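PDB 4Z0C: toll-like receptor 13 from Mus musculus, which recognises and binds bacterial 23S rRNA and signals through MYD88 and TRAF6 to activate NF-kappa-B, cytokine secretion and the inflammatory response. Local coordinates for residues E28-I33 with L40-N45; T24-A29 with Q48-W53. All blocks are in the same frame, centred on the assembly; numbering follows the deposited sequence.

Interaction 1 of 2, residues E28-I33 with L40-N45. With NAG (2-acetamido-2-deoxy-beta-D-glucopyranose), chain E; NAG (2-acetamido-2-deoxy-beta-D-glucopyranose), chain S.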
ATOM      1  N   GLU A  28      -6.463  12.579  42.343  1.00 49.48           N
ATOM      2  CA  GLU A  28      -5.304  11.685  42.377  1.00 50.97           C
ATOM      3  C   GLU A  28      -4.443  11.831  41.133  1.00 49.11           C
ATOM      4  O   GLU A  28      -3.235  12.043  41.235  1.00 48.37           O
ATOM      5  CB  GLU A  28      -5.737  10.227  42.546  1.00 51.73           C
ATOM      6  CG  GLU A  28      -6.087   9.869  43.983  1.00 64.17           C
ATOM      7  CD  GLU A  28      -5.045  10.370  44.992  1.00 68.68           C
ATOM      8  OE1 GLU A  28      -5.260  11.441  45.600  1.00 66.11           O
ATOM      9  OE2 GLU A  28      -4.014   9.686  45.178  1.00 72.54           O
ATOM     10  N   ALA A  29      -5.081  11.777  39.966  1.00 44.00           N
ATOM     11  CA  ALA A  29      -4.366  11.840  38.701  1.00 37.24           C
ATOM     12  C   ALA A  29      -3.474  13.080  38.574  1.00 35.01           C
ATOM     13  O   ALA A  29      -2.365  12.999  38.084  1.00 35.84           O
ATOM     14  CB  ALA A  29      -5.353  11.761  37.536  1.00 37.12           C
ATOM     15  N   ILE A  30      -3.933  14.232  39.029  1.00 37.67           N
ATOM     16  CA  ILE A  30      -3.106  15.423  38.861  1.00 45.00           C
ATOM     17  C   ILE A  30      -2.258  15.816  40.081  1.00 37.42           C
ATOM     18  O   ILE A  30      -1.562  16.827  40.043  1.00 39.47           O
ATOM     19  CB  ILE A  30      -3.952  16.626  38.410  1.00 46.98           C
ATOM     20  CG1 ILE A  30      -4.934  17.035  39.511  1.00 49.06           C
ATOM     21  CG2 ILE A  30      -4.709  16.277  37.153  1.00 50.89           C
ATOM     22  CD1 ILE A  30      -6.019  17.984  39.027  1.00 53.35           C
ATOM     23  N   SER A  31      -2.275  14.995  41.130  1.00 35.92           N
ATOM     24  CA  SER A  31      -1.603  15.345  42.405  1.00 39.48           C
ATOM     25  C   SER A  31      -0.074  15.480  42.316  1.00 44.60           C
ATOM     26  O   SER A  31       0.546  16.174  43.127  1.00 39.29           O
ATOM     27  CB  SER A  31      -1.968  14.349  43.514  1.00 28.26           C
ATOM     28  OG  SER A  31      -1.501  13.044  43.194  1.00 38.77           O
ATOM     29  N   ASP A  32       0.535  14.808  41.344  1.00 40.94           N
ATOM     30  CA  ASP A  32       1.991  14.817  41.234  1.00 43.58           C
ATOM     31  C   ASP A  32       2.544  15.728  40.135  1.00 36.23           C
ATOM     32  O   ASP A  32       3.731  15.682  39.844  1.00 35.29           O
ATOM     33  CB  ASP A  32       2.524  13.400  41.063  1.00 48.57           C
ATOM     34  CG  ASP A  32       1.847  12.662  39.930  1.00 56.28           C
ATOM     35  OD1 ASP A  32       1.144  13.316  39.139  1.00 56.59           O
ATOM     36  OD2 ASP A  32       2.012  11.425  39.836  1.00 61.86           O
ATOM     37  N   ILE A  33       1.699  16.563  39.537  1.00 32.45           N
ATOM     38  CA  ILE A  33       2.157  17.394  38.416  1.00 41.50           C
ATOM     39  C   ILE A  33       2.589  18.793  38.865  1.00 41.80           C
ATOM     40  O   ILE A  33       2.090  19.292  39.881  1.00 44.83           O
ATOM     41  CB  ILE A  33       1.115  17.424  37.242  1.00 34.40           C
ATOM     42  CG1 ILE A  33      -0.037  18.369  37.526  1.00 32.49           C
ATOM     43  CG2 ILE A  33       0.615  16.004  36.929  1.00 28.83           C
ATOM     44  CD1 ILE A  33      -1.005  18.460  36.365  1.00 41.61           C
ATOM     45  N   LEU A  40      -3.196  21.911  30.628  1.00 28.76           N
ATOM     46  CA  LEU A  40      -3.464  20.576  31.136  1.00 25.59           C
ATOM     47  C   LEU A  40      -4.553  19.951  30.297  1.00 27.31           C
ATOM     48  O   LEU A  40      -5.635  20.500  30.214  1.00 29.32           O
ATOM     49  CB  LEU A  40      -3.912  20.637  32.593  1.00 22.90           C
ATOM     50  CG  LEU A  40      -4.315  19.315  33.256  1.00 25.15           C
ATOM     51  CD1 LEU A  40      -3.149  18.281  33.229  1.00 18.16           C
ATOM     52  CD2 LEU A  40      -4.790  19.556  34.686  1.00 24.95           C
ATOM     53  N   ASN A  41      -4.268  18.817  29.660  1.00 30.59           N
ATOM     54  CA  ASN A  41      -5.253  18.167  28.788  1.00 29.30           C
ATOM     55  C   ASN A  41      -5.658  16.797  29.323  1.00 30.33           C
ATOM     56  O   ASN A  41      -4.870  15.857  29.293  1.00 28.06           O
ATOM     57  CB  ASN A  41      -4.730  18.060  27.335  1.00 24.54           C
ATOM     58  CG  ASN A  41      -5.828  17.644  26.343  1.00 28.18           C
ATOM     59  OD1 ASN A  41      -6.843  17.094  26.770  1.00 24.34           O
ATOM     60  ND2 ASN A  41      -5.660  17.924  25.032  1.00 26.52           N
ATOM     61  N   LEU A  42      -6.897  16.673  29.790  1.00 32.57           N
ATOM     62  CA  LEU A  42      -7.361  15.397  30.334  1.00 31.41           C
ATOM     63  C   LEU A  42      -8.448  14.759  29.471  1.00 29.87           C
ATOM     64  O   LEU A  42      -9.305  14.024  29.966  1.00 28.48           O
ATOM     65  CB  LEU A  42      -7.868  15.566  31.772  1.00 32.04           C
ATOM     66  CG  LEU A  42      -6.789  15.790  32.841  1.00 31.25           C
ATOM     67  CD1 LEU A  42      -7.170  16.874  33.847  1.00 28.07           C
ATOM     68  CD2 LEU A  42      -6.526  14.482  33.561  1.00 30.50           C
ATOM     69  N   THR A  43      -8.380  15.019  28.171  1.00 31.57           N
ATOM     70  CA  THR A  43      -9.326  14.454  27.202  1.00 32.24           C
ATOM     71  C   THR A  43      -9.295  12.925  27.187  1.00 28.84           C
ATOM     72  O   THR A  43      -8.234  12.324  27.340  1.00 25.59           O
ATOM     73  CB  THR A  43      -9.003  14.965  25.790  1.00 27.04           C
ATOM     74  OG1 THR A  43      -8.987  16.396  25.817  1.00 22.89           O
ATOM     75  CG2 THR A  43     -10.017  14.451  24.751  1.00 29.03           C
ATOM     76  N   HIS A  44     -10.473  12.321  27.041  1.00 31.20           N
ATOM     77  CA  HIS A  44     -10.617  10.883  26.807  1.00 31.45           C
ATOM     78  C   HIS A  44     -10.286  10.068  28.063  1.00 27.79           C
ATOM     79  O   HIS A  44      -9.352   9.275  28.075  1.00 29.14           O
ATOM     80  CB  HIS A  44      -9.804  10.455  25.562  1.00 23.70           C
ATOM     81  CG  HIS A  44     -10.184   9.122  24.992  1.00 26.89           C
ATOM     82  ND1 HIS A  44     -11.093   8.276  25.591  1.00 36.08           N
ATOM     83  CD2 HIS A  44      -9.783   8.499  23.857  1.00 25.63           C
ATOM     84  CE1 HIS A  44     -11.224   7.181  24.863  1.00 28.93           C
ATOM     85  NE2 HIS A  44     -10.450   7.297  23.799  1.00 22.70           N
ATOM     86  N   ASN A  45     -11.074  10.279  29.117  1.00 26.38           N
ATOM     87  CA  ASN A  45     -10.961   9.515  30.359  1.00 38.31           C
ATOM     88  C   ASN A  45     -12.361   9.242  30.926  1.00 43.27           C
ATOM     89  O   ASN A  45     -13.340   9.449  30.237  1.00 46.16           O
ATOM     90  CB  ASN A  45     -10.063  10.245  31.369  1.00 35.88           C
ATOM     91  CG  ASN A  45      -8.597  10.223  30.965  1.00 34.42           C
ATOM     92  OD1 ASN A  45      -7.916   9.206  31.113  1.00 32.95           O
ATOM     93  ND2 ASN A  45      -8.105  11.349  30.445  1.00 26.53           N
TER
HETATM   94  C1  NAG E   1      -4.393  18.390  24.531  1.00 28.98           C
HETATM   95  C2  NAG E   1      -4.470  18.131  23.004  1.00 34.28           C
HETATM   96  C3  NAG E   1      -3.360  18.864  22.270  1.00 34.07           C
HETATM   97  C4  NAG E   1      -3.414  20.341  22.615  1.00 35.78           C
HETATM   98  C5  NAG E   1      -3.195  20.405  24.113  1.00 34.75           C
HETATM   99  C6  NAG E   1      -3.049  21.844  24.608  1.00 39.50           C
HETATM  100  C7  NAG E   1      -5.350  15.911  22.508  1.00 32.82           C
HETATM  101  C8  NAG E   1      -5.037  14.511  22.025  1.00 27.06           C
HETATM  102  N2  NAG E   1      -4.321  16.743  22.627  1.00 34.46           N
HETATM  103  O3  NAG E   1      -3.452  18.640  20.889  1.00 32.73           O
HETATM  104  O4  NAG E   1      -2.418  21.067  21.931  1.00 38.87           O
HETATM  105  O5  NAG E   1      -4.300  19.782  24.740  1.00 33.90           O
HETATM  106  O6  NAG E   1      -3.249  21.885  26.007  1.00 33.05           O
HETATM  107  O7  NAG E   1      -6.490  16.246  22.808  1.00 31.20           O
HETATM  108  C1  NAG S 915     -10.071  10.097  44.841  1.00 70.40           C
HETATM  109  C2  NAG S 915     -11.419   9.994  45.571  1.00 72.69           C
HETATM  110  C3  NAG S 915     -11.352  10.429  47.040  1.00 78.82           C
HETATM  111  C4  NAG S 915     -10.102   9.909  47.751  1.00 80.52           C
HETATM  112  C5  NAG S 915      -8.855  10.165  46.905  1.00 73.75           C
HETATM  113  C6  NAG S 915      -7.583   9.656  47.586  1.00 72.16           C
HETATM  114  C7  NAG S 915     -13.450  10.184  44.217  1.00 75.95           C
HETATM  115  C8  NAG S 915     -14.037  10.949  43.063  1.00 68.67           C
HETATM  116  N2  NAG S 915     -12.439  10.764  44.875  1.00 73.07           N
HETATM  117  O3  NAG S 915     -12.500   9.960  47.719  1.00 79.44           O
HETATM  118  O4  NAG S 915      -9.977  10.522  49.022  1.00 82.75           O
HETATM  119  O5  NAG S 915      -9.003   9.575  45.624  1.00 69.97           O
HETATM  120  O6  NAG S 915      -7.705   8.309  47.997  1.00 73.98           O
HETATM  121  O7  NAG S 915     -13.902   9.075  44.512  1.00 79.60           O
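I33 and L40 meet methyl to methyl, CD1 of I33 lying 3.8 Å from CD1 of L40, with the two side chains at about a right angle. Beside them the branch methyl CG2 of I30 touches two leucines of the other segment: CD2 of L40 at 4.1 Å and CD1 of L42 at 4.2 Å. L40 thus receives one isoleucine on each of its two methyls. Its CG stands anti to the backbone N (chi1 176°), which carries the fork off the strand toward the helix side. A type I turn from I30 to I33 brings both isoleucines to the same strand, and within the segment E28 O accepts from S31 OG at 2.8 Å, in the carbonyl plane, and from S31 N. Beyond L42, the amide of N45 donates to L42 O from above the carbonyl plane, while N45 OD1 accepts from K21 N and I23 N of the preceding turn. This is the interior of the leucine-rich repeat solenoid that makes up the receptor's ectodomain, strand 39-41 on the concave side facing helix 26-30. N41 points the other way: its ND2 is bonded to NAG (chain E), and its OD1 accepts from T43 N at 2.9 Å in an Asx turn. No hydrogen bond crosses between the segments, which meet here through buried methyl groups alone.

Interaction 2 of 2, residues T24-A29 with Q48-W53. With NAG (2-acetamido-2-deoxy-beta-D-glucopyranose), chain S.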
ATOM      1  N   THR A  24     -10.176   7.989  36.492  1.00 46.65           N
ATOM      2  CA  THR A  24     -11.496   8.054  37.076  1.00 53.20           C
ATOM      3  C   THR A  24     -11.530   9.008  38.257  1.00 58.77           C
ATOM      4  O   THR A  24     -12.570   9.592  38.554  1.00 66.01           O
ATOM      5  CB  THR A  24     -11.978   6.658  37.484  1.00 57.63           C
ATOM      6  OG1 THR A  24     -13.340   6.740  37.910  1.00 66.58           O
ATOM      7  CG2 THR A  24     -11.136   6.110  38.621  1.00 57.15           C
ATOM      8  N   ASN A  25     -10.376   9.189  38.897  1.00 55.06           N
ATOM      9  CA  ASN A  25     -10.232  10.095  40.034  1.00 48.65           C
ATOM     10  C   ASN A  25      -9.368  11.309  39.665  1.00 41.72           C
ATOM     11  O   ASN A  25      -8.142  11.216  39.583  1.00 36.53           O
ATOM     12  CB  ASN A  25      -9.647   9.325  41.228  1.00 50.90           C
ATOM     13  CG  ASN A  25      -9.760  10.081  42.542  1.00 51.25           C
ATOM     14  OD1 ASN A  25      -9.435  11.267  42.622  1.00 48.15           O
ATOM     15  ND2 ASN A  25     -10.235   9.387  43.586  1.00 60.90           N
ATOM     16  N   LEU A  26     -10.025  12.441  39.437  1.00 38.77           N
ATOM     17  CA  LEU A  26      -9.366  13.646  38.929  1.00 38.08           C
ATOM     18  C   LEU A  26      -8.237  14.145  39.835  1.00 40.49           C
ATOM     19  O   LEU A  26      -7.119  14.415  39.371  1.00 37.76           O
ATOM     20  CB  LEU A  26     -10.395  14.765  38.711  1.00 30.87           C
ATOM     21  CG  LEU A  26      -9.814  16.134  38.357  1.00 31.94           C
ATOM     22  CD1 LEU A  26      -9.018  16.047  37.077  1.00 37.48           C
ATOM     23  CD2 LEU A  26     -10.925  17.176  38.225  1.00 36.96           C
ATOM     24  N   THR A  27      -8.545  14.289  41.120  1.00 43.91           N
ATOM     25  CA  THR A  27      -7.571  14.752  42.108  1.00 47.08           C
ATOM     26  C   THR A  27      -6.301  13.894  42.214  1.00 45.84           C
ATOM     27  O   THR A  27      -5.188  14.424  42.165  1.00 40.50           O
ATOM     28  CB  THR A  27      -8.220  14.878  43.484  1.00 41.42           C
ATOM     29  OG1 THR A  27      -9.010  16.067  43.500  1.00 41.89           O
ATOM     30  CG2 THR A  27      -7.157  14.975  44.556  1.00 56.08           C
ATOM     31  N   GLU A  28      -6.463  12.579  42.343  1.00 49.48           N
ATOM     32  CA  GLU A  28      -5.304  11.685  42.377  1.00 50.97           C
ATOM     33  C   GLU A  28      -4.443  11.831  41.133  1.00 49.11           C
ATOM     34  O   GLU A  28      -3.235  12.043  41.235  1.00 48.37           O
ATOM     35  CB  GLU A  28      -5.737  10.227  42.546  1.00 51.73           C
ATOM     36  CG  GLU A  28      -6.087   9.869  43.983  1.00 64.17           C
ATOM     37  CD  GLU A  28      -5.045  10.370  44.992  1.00 68.68           C
ATOM     38  OE1 GLU A  28      -5.260  11.441  45.600  1.00 66.11           O
ATOM     39  OE2 GLU A  28      -4.014   9.686  45.178  1.00 72.54           O
ATOM     40  N   ALA A  29      -5.081  11.777  39.966  1.00 44.00           N
ATOM     41  CA  ALA A  29      -4.366  11.840  38.701  1.00 37.24           C
ATOM     42  C   ALA A  29      -3.474  13.080  38.574  1.00 35.01           C
ATOM     43  O   ALA A  29      -2.365  12.999  38.084  1.00 35.84           O
ATOM     44  CB  ALA A  29      -5.353  11.761  37.536  1.00 37.12           C
ATOM     45  N   GLN A  48     -15.924  11.578  36.516  1.00 37.45           N
ATOM     46  CA  GLN A  48     -17.360  11.708  36.734  1.00 41.47           C
ATOM     47  C   GLN A  48     -17.727  12.927  37.584  1.00 45.57           C
ATOM     48  O   GLN A  48     -18.719  13.595  37.311  1.00 55.92           O
ATOM     49  CB  GLN A  48     -17.941  10.440  37.371  1.00 42.85           C
ATOM     50  CG  GLN A  48     -18.151   9.300  36.393  1.00 44.99           C
ATOM     51  CD  GLN A  48     -19.102   8.228  36.906  1.00 50.52           C
ATOM     52  OE1 GLN A  48     -19.298   8.075  38.099  1.00 54.58           O
ATOM     53  NE2 GLN A  48     -19.676   7.464  35.990  1.00 60.47           N
ATOM     54  N   VAL A  49     -16.931  13.242  38.600  1.00 42.17           N
ATOM     55  CA  VAL A  49     -17.250  14.405  39.423  1.00 43.48           C
ATOM     56  C   VAL A  49     -16.068  15.351  39.556  1.00 39.11           C
ATOM     57  O   VAL A  49     -14.909  14.933  39.539  1.00 32.06           O
ATOM     58  CB  VAL A  49     -17.781  14.030  40.840  1.00 49.77           C
ATOM     59  CG1 VAL A  49     -18.861  12.957  40.758  1.00 44.52           C
ATOM     60  CG2 VAL A  49     -16.659  13.580  41.739  1.00 59.77           C
ATOM     61  N   LEU A  50     -16.381  16.638  39.657  1.00 38.04           N
ATOM     62  CA  LEU A  50     -15.375  17.657  39.899  1.00 39.51           C
ATOM     63  C   LEU A  50     -15.625  18.245  41.282  1.00 51.76           C
ATOM     64  O   LEU A  50     -16.497  19.108  41.445  1.00 56.56           O
ATOM     65  CB  LEU A  50     -15.452  18.766  38.844  1.00 36.62           C
ATOM     66  CG  LEU A  50     -14.468  18.720  37.671  1.00 37.32           C
ATOM     67  CD1 LEU A  50     -14.659  17.453  36.875  1.00 36.02           C
ATOM     68  CD2 LEU A  50     -14.569  19.949  36.783  1.00 33.56           C
ATOM     69  N   PRO A  51     -14.865  17.766  42.285  1.00 49.04           N
ATOM     70  CA  PRO A  51     -14.942  18.194  43.690  1.00 41.54           C
ATOM     71  C   PRO A  51     -14.585  19.669  43.871  1.00 51.99           C
ATOM     72  O   PRO A  51     -14.009  20.269  42.959  1.00 49.17           O
ATOM     73  CB  PRO A  51     -13.915  17.294  44.394  1.00 36.72           C
ATOM     74  CG  PRO A  51     -13.019  16.755  43.288  1.00 35.81           C
ATOM     75  CD  PRO A  51     -13.904  16.662  42.088  1.00 41.14           C
ATOM     76  N   PRO A  52     -14.953  20.249  45.032  1.00 59.01           N
ATOM     77  CA  PRO A  52     -14.820  21.660  45.427  1.00 54.35           C
ATOM     78  C   PRO A  52     -13.457  22.358  45.321  1.00 54.65           C
ATOM     79  O   PRO A  52     -13.447  23.572  45.237  1.00 67.25           O
ATOM     80  CB  PRO A  52     -15.262  21.640  46.890  1.00 51.99           C
ATOM     81  CG  PRO A  52     -16.285  20.581  46.932  1.00 55.72           C
ATOM     82  CD  PRO A  52     -15.814  19.517  45.983  1.00 58.65           C
ATOM     83  N   TRP A  53     -12.336  21.663  45.355  1.00 41.90           N
ATOM     84  CA  TRP A  53     -11.086  22.369  45.091  1.00 49.31           C
ATOM     85  C   TRP A  53     -10.189  21.518  44.218  1.00 55.77           C
ATOM     86  O   TRP A  53      -9.083  21.147  44.620  1.00 59.14           O
ATOM     87  CB  TRP A  53     -10.367  22.778  46.388  1.00 50.13           C
ATOM     88  CG  TRP A  53     -10.766  24.134  46.913  1.00 52.35           C
ATOM     89  CD1 TRP A  53     -11.871  24.438  47.671  1.00 50.94           C
ATOM     90  CD2 TRP A  53     -10.068  25.376  46.714  1.00 49.34           C
ATOM     91  NE1 TRP A  53     -11.897  25.784  47.951  1.00 49.12           N
ATOM     92  CE2 TRP A  53     -10.806  26.383  47.380  1.00 47.91           C
ATOM     93  CE3 TRP A  53      -8.899  25.735  46.034  1.00 42.74           C
ATOM     94  CZ2 TRP A  53     -10.409  27.722  47.384  1.00 45.29           C
ATOM     95  CZ3 TRP A  53      -8.500  27.072  46.053  1.00 40.40           C
ATOM     96  CH2 TRP A  53      -9.251  28.043  46.725  1.00 41.81           C
TER
HETATM   97  C1  NAG S 915     -10.071  10.097  44.841  1.00 70.40           C
HETATM   98  C2  NAG S 915     -11.419   9.994  45.571  1.00 72.69           C
HETATM   99  C3  NAG S 915     -11.352  10.429  47.040  1.00 78.82           C
HETATM  100  C4  NAG S 915     -10.102   9.909  47.751  1.00 80.52           C
HETATM  101  C5  NAG S 915      -8.855  10.165  46.905  1.00 73.75           C
HETATM  102  C6  NAG S 915      -7.583   9.656  47.586  1.00 72.16           C
HETATM  103  C7  NAG S 915     -13.450  10.184  44.217  1.00 75.95           C
HETATM  104  C8  NAG S 915     -14.037  10.949  43.063  1.00 68.67           C
HETATM  105  N2  NAG S 915     -12.439  10.764  44.875  1.00 73.07           N
HETATM  106  O3  NAG S 915     -12.500   9.960  47.719  1.00 79.44           O
HETATM  107  O4  NAG S 915      -9.977  10.522  49.022  1.00 82.75           O
HETATM  108  O5  NAG S 915      -9.003   9.575  45.624  1.00 69.97           O
HETATM  109  O6  NAG S 915      -7.705   8.309  47.997  1.00 73.98           O
HETATM  110  O7  NAG S 915     -13.902   9.075  44.512  1.00 79.60           O
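L26 and L50 form the tight part of this contact: CD2 of L26 rests 3.9 Å from CG and 4.0 Å from CD1 of L50. L26 has its CG anti to the backbone N (chi1 172°), reaching inward from the first turn of the helix, whereas the CB of L50 sets off across the line to the helix, and the end of its side chain comes round to L26. Both leucines are buried, and L50 also packs on I71, I74 and F79 of the following coil. One helical residue further on, the packing thins: T27 OG1 approaches CG of the P51 ring at 4.1 Å, a van der Waals touch at a partly exposed edge. The two chain pieces run nearly the same way, 14° apart, consistent with successive coils at the N-terminal end of a leucine-rich repeat solenoid; helix 26-30 and strand 49-50 lie on its outer side, away from the concave strands, and L50 continues the pattern through backbone bonds to K73 and D75. T24 and Q48 mark the solvent end, where T24 O and Q48 N stay 4.4 Å apart without a hydrogen bond. A glycan borders the contact near V49. N25 carries NAG (chain S) through a bond from ND2 to C1, and the acetyl methyl C8 of that sugar comes within 3.9 Å of CG2 of V49 on the other segment. The same asparagine is the N-cap of the helix, its OD1 accepting from E28 N at 3.3 Å with an almost straight N-H line (178°), although the donor sits above the carbonyl plane.

Interactions 1 and 2 share helix 26-30 and radiate from it to successive strands, 39-41 and 49-50, their centres about 9 Å apart. They join directly through the leucines: CD1 of L42 in interaction 1 lies 3.8 Å from CD1 of L26 in interaction 2, so apolar packing runs on from L42, just past the concave strand, through L26 to L50 on the outer one. NAG (chain S) also borders both, with E28 CG 3.4 Å from its O5. The two differ in their distance from the bound RNA: the nearest atom of interaction 1 is about 5 Å from the nucleic acid, that of interaction 2 about 14 Å, in keeping with its place on the outer side.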